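Local structure of transcription initiation factor TFIID subunit 6 (Drosophila melanogaster, 1TAF) at residues S5-A9 / E10-V14; V14-S18 / I19-S23. The protein is a subunit of TFIID, the complex that mediates promoter responses to activators and repressors, and heterodimerizes through a histone-fold domain. One frame throughout, in Å; residues are numbered along the deposited sequence.

In the fold
The two ends of one short helix, and the different ways a chain enters and leaves it, are the subject here. Contact 1 (5-9 with 10-14) comes first and lies where the loop runs into helix 9-18; contact 2 (14-18 with 19-23) follows directly, shares V14, and lies where the same helix gives way to the loop before the long helix 26-53. Their centres are about 13 Å apart, on the same side of the chain's centre, contact 2 being farther out, at about 18 Å against 11 Å. Both belong to the histone-fold region and both touch the chain of another protein, consistent with this helix serving in heterodimer formation.

Contact 1: residues S5-A9 / E10-V14; sequences SSISA and ESMKV
At the start of helix 9-18, the short first helix of a histone fold, S8 and S11 meet hydroxyl to hydroxyl across the first turn. S8 OG donates to S11 OG at 2.8 Å. With chi1 at 64°, OG sits between the backbone N and the carbonyl carbon of S8, within reach of S11 OG. S11 OG does double duty, since it also bonds an acidic side chain of the chain of another protein, which would place S8 as a second-shell residue behind a link between the two proteins. With an alanine at the S8 position, S11 OG loses its partner within the chain and is likely to be freer to turn away from that acidic group. The backbone closes the turn more loosely: S11 N reaches S8 O at 3.2 Å and M12 N reaches A9 O at 3.2 Å, both weak bonds, the latter bent to 134° at the hydrogen. M12 CB (3.3 Å) and K13 CG (3.4 Å) also lie beside A9 O. Alongside the serine pair, I7 and M12 cross at about a right angle. The methionine chain bends at chi2 and again at chi3, bringing its terminal methyl CE to 3.4 Å from I7 CG2, a tight fit, while that branch also rests on S11 CB at 3.8 Å. K13 NZ hydrogen-bonds L24 O and forms a salt bridge with D26. The long helix 26-53 packs against this turn, I7 meeting L40, A9 K30 and M12 A33, while I7 and M12 also meet apolar side chains of the other protein's chain.

Contact 2: residues V14-S18 / I19-S23; sequences VIAES and IGVGS
A16 sets its CB methyl against one branch of V21, with CG2 of the valine 3.7 Å from A16 CB. The same methyl also meets the backbone beyond, lying 3.6 Å from G22 O. With chi1 at -61°, V21 has CG2 between its own backbone N and carbonyl carbon, and that branch touches A16 O as well as the methyl. The carbonyl of A16 gathers the returning chain: V21 N donates to A16 O at 3.2 Å, and I19 N adds weak bonds to both I15 O and A16 O. I19 CG1 lies 3.5 Å from A16 O and equally close to I15 O, so this branch lies against two of the last carbonyl oxygens. One residue on, G20 N bonds E17 O at 3.2 Å from above the carbonyl plane, 75° out of it. On the last turn, S18 OG bonds V14 O at 3.0 Å from one face of the carbonyl while S18 N takes it from the opposite face, a double grip. A16 and V21 also pack on apolar side chains of another protein's chain, and V21 O accepts a bond from a basic side chain there. With G20 at a phi of 73° and the bonds V21 N to A16 O and G20 N to E17 O, this is a Schellman motif, a C-terminal helix cap whose positive phi favours glycine.

Contact 1: residues S5-A9 / E10-V14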
loop_
_atom_site.group_PDB
_atom_site.type_symbol
_atom_site.label_atom_id
_atom_site.label_comp_id
_atom_site.label_asym_id
_atom_site.label_seq_id
_atom_site.Cartn_x
_atom_site.Cartn_y
_atom_site.Cartn_z
ATOM N N SER B 5 23.980 -5.959 14.916
ATOM C CA SER B 5 22.831 -6.519 15.601
ATOM C C SER B 5 21.567 -6.648 14.750
ATOM O O SER B 5 21.381 -5.961 13.747
ATOM C CB SER B 5 22.532 -5.699 16.843
ATOM O OG SER B 5 23.689 -5.607 17.653
ATOM N N SER B 6 20.681 -7.530 15.183
ATOM C CA SER B 6 19.434 -7.733 14.485
ATOM C C SER B 6 18.369 -8.252 15.432
ATOM O O SER B 6 18.671 -8.855 16.457
ATOM C CB SER B 6 19.634 -8.700 13.317
ATOM O OG SER B 6 20.072 -9.957 13.773
ATOM N N ILE B 7 17.126 -7.929 15.119
ATOM C CA ILE B 7 15.977 -8.367 15.898
ATOM C C ILE B 7 15.897 -9.888 15.758
ATOM O O ILE B 7 16.161 -10.433 14.688
ATOM C CB ILE B 7 14.679 -7.693 15.358
ATOM C CG1 ILE B 7 14.720 -6.171 15.609
ATOM C CG2 ILE B 7 13.439 -8.334 15.964
ATOM C CD1 ILE B 7 14.794 -5.757 17.096
ATOM N N SER B 8 15.560 -10.575 16.840
ATOM C CA SER B 8 15.470 -12.033 16.810
ATOM C C SER B 8 14.240 -12.534 16.067
ATOM O O SER B 8 13.206 -11.854 16.014
ATOM C CB SER B 8 15.434 -12.597 18.236
ATOM O OG SER B 8 14.258 -12.170 18.910
ATOM N N ALA B 9 14.351 -13.738 15.519
ATOM C CA ALA B 9 13.247 -14.372 14.823
ATOM C C ALA B 9 12.135 -14.657 15.834
ATOM O O ALA B 9 10.955 -14.689 15.482
ATOM C CB ALA B 9 13.714 -15.649 14.205
ATOM N N GLU B 10 12.515 -14.833 17.101
ATOM C CA GLU B 10 11.553 -15.100 18.173
ATOM C C GLU B 10 10.584 -13.928 18.385
ATOM O O GLU B 10 9.383 -14.123 18.604
ATOM C CB GLU B 10 12.294 -15.431 19.465
ATOM C CG GLU B 10 11.394 -15.821 20.608
ATOM C CD GLU B 10 10.492 -16.999 20.274
ATOM O OE1 GLU B 10 10.937 -17.909 19.526
ATOM O OE2 GLU B 10 9.333 -17.008 20.759
ATOM N N SER B 11 11.100 -12.708 18.262
ATOM C CA SER B 11 10.290 -11.507 18.410
ATOM C C SER B 11 9.202 -11.415 17.341
ATOM O O SER B 11 8.157 -10.818 17.569
ATOM C CB SER B 11 11.177 -10.262 18.333
ATOM O OG SER B 11 12.196 -10.308 19.312
ATOM N N MET B 12 9.453 -11.993 16.170
ATOM C CA MET B 12 8.484 -11.978 15.070
ATOM C C MET B 12 7.291 -12.847 15.435
ATOM O O MET B 12 6.162 -12.577 15.035
ATOM C CB MET B 12 9.117 -12.517 13.780
ATOM C CG MET B 12 10.389 -11.809 13.341
ATOM S SD MET B 12 10.139 -10.088 12.911
ATOM C CE MET B 12 10.598 -9.266 14.428
ATOM N N LYS B 13 7.570 -13.915 16.173
ATOM C CA LYS B 13 6.547 -14.855 16.612
ATOM C C LYS B 13 5.579 -14.183 17.601
ATOM O O LYS B 13 4.355 -14.356 17.527
ATOM C CB LYS B 13 7.216 -16.055 17.295
ATOM C CG LYS B 13 8.434 -16.627 16.572
ATOM C CD LYS B 13 8.033 -17.583 15.464
ATOM C CE LYS B 13 9.130 -18.629 15.236
ATOM N NZ LYS B 13 8.807 -19.575 14.126
ATOM N N VAL B 14 6.142 -13.428 18.538
ATOM C CA VAL B 14 5.355 -12.731 19.538
ATOM C C VAL B 14 4.449 -11.733 18.857
ATOM O O VAL B 14 3.286 -11.619 19.207
ATOM C CB VAL B 14 6.263 -11.990 20.530
ATOM C CG1 VAL B 14 5.439 -11.084 21.442
ATOM C CG2 VAL B 14 7.064 -13.009 21.335
#

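Contact 2: residues V14-S18 / I19-S23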
loop_
_atom_site.group_PDB
_atom_site.type_symbol
_atom_site.label_atom_id
_atom_site.label_comp_id
_atom_site.label_asym_id
_atom_site.label_seq_id
_atom_site.Cartn_x
_atom_site.Cartn_y
_atom_site.Cartn_z
ATOM N N VAL B 14 6.142 -13.428 18.538
ATOM C CA VAL B 14 5.355 -12.731 19.538
ATOM C C VAL B 14 4.449 -11.733 18.857
ATOM O O VAL B 14 3.286 -11.619 19.207
ATOM C CB VAL B 14 6.263 -11.990 20.530
ATOM C CG1 VAL B 14 5.439 -11.084 21.442
ATOM C CG2 VAL B 14 7.064 -13.009 21.335
ATOM N N ILE B 15 4.995 -10.997 17.894
ATOM C CA ILE B 15 4.215 -10.012 17.158
ATOM C C ILE B 15 3.075 -10.698 16.389
ATOM O O ILE B 15 1.943 -10.216 16.390
ATOM C CB ILE B 15 5.117 -9.186 16.202
ATOM C CG1 ILE B 15 6.054 -8.290 17.016
ATOM C CG2 ILE B 15 4.264 -8.346 15.254
ATOM C CD1 ILE B 15 7.063 -7.533 16.173
ATOM N N ALA B 16 3.366 -11.851 15.790
ATOM C CA ALA B 16 2.367 -12.600 15.031
ATOM C C ALA B 16 1.175 -13.002 15.904
ATOM O O ALA B 16 0.017 -12.913 15.469
ATOM C CB ALA B 16 2.994 -13.831 14.398
ATOM N N GLU B 17 1.453 -13.423 17.138
ATOM C CA GLU B 17 0.389 -13.815 18.055
ATOM C C GLU B 17 -0.434 -12.631 18.499
ATOM O O GLU B 17 -1.643 -12.739 18.672
ATOM C CB GLU B 17 0.952 -14.482 19.298
ATOM C CG GLU B 17 1.468 -15.864 19.087
ATOM C CD GLU B 17 1.413 -16.674 20.360
ATOM O OE1 GLU B 17 1.832 -16.146 21.423
ATOM O OE2 GLU B 17 0.929 -17.826 20.297
ATOM N N SER B 18 0.227 -11.502 18.716
ATOM C CA SER B 18 -0.454 -10.297 19.162
ATOM C C SER B 18 -1.449 -9.763 18.145
ATOM O O SER B 18 -2.348 -9.006 18.498
ATOM C CB SER B 18 0.566 -9.219 19.521
ATOM O OG SER B 18 1.429 -9.685 20.553
ATOM N N ILE B 19 -1.281 -10.132 16.879
ATOM C CA ILE B 19 -2.197 -9.666 15.859
ATOM C C ILE B 19 -3.089 -10.769 15.316
ATOM O O ILE B 19 -3.875 -10.546 14.399
ATOM C CB ILE B 19 -1.482 -8.911 14.713
ATOM C CG1 ILE B 19 -0.573 -9.854 13.912
ATOM C CG2 ILE B 19 -0.727 -7.706 15.287
ATOM C CD1 ILE B 19 0.012 -9.227 12.632
ATOM N N GLY B 20 -2.951 -11.963 15.868
ATOM C CA GLY B 20 -3.800 -13.061 15.448
ATOM C C GLY B 20 -3.600 -13.717 14.098
ATOM O O GLY B 20 -4.516 -14.395 13.610
ATOM N N VAL B 21 -2.415 -13.580 13.502
ATOM C CA VAL B 21 -2.170 -14.215 12.203
ATOM C C VAL B 21 -1.714 -15.671 12.314
ATOM O O VAL B 21 -1.456 -16.316 11.307
ATOM C CB VAL B 21 -1.153 -13.431 11.334
ATOM C CG1 VAL B 21 -1.681 -12.034 11.046
ATOM C CG2 VAL B 21 0.235 -13.389 12.007
ATOM N N GLY B 22 -1.621 -16.191 13.533
ATOM C CA GLY B 22 -1.200 -17.567 13.699
ATOM C C GLY B 22 0.309 -17.743 13.743
ATOM O O GLY B 22 1.065 -16.782 13.899
ATOM N N SER B 23 0.738 -18.995 13.605
ATOM C CA SER B 23 2.146 -19.371 13.653
ATOM C C SER B 23 2.899 -19.034 12.383
ATOM O O SER B 23 2.311 -18.965 11.290
ATOM C CB SER B 23 2.284 -20.878 13.900
ATOM O OG SER B 23 1.668 -21.268 15.113
#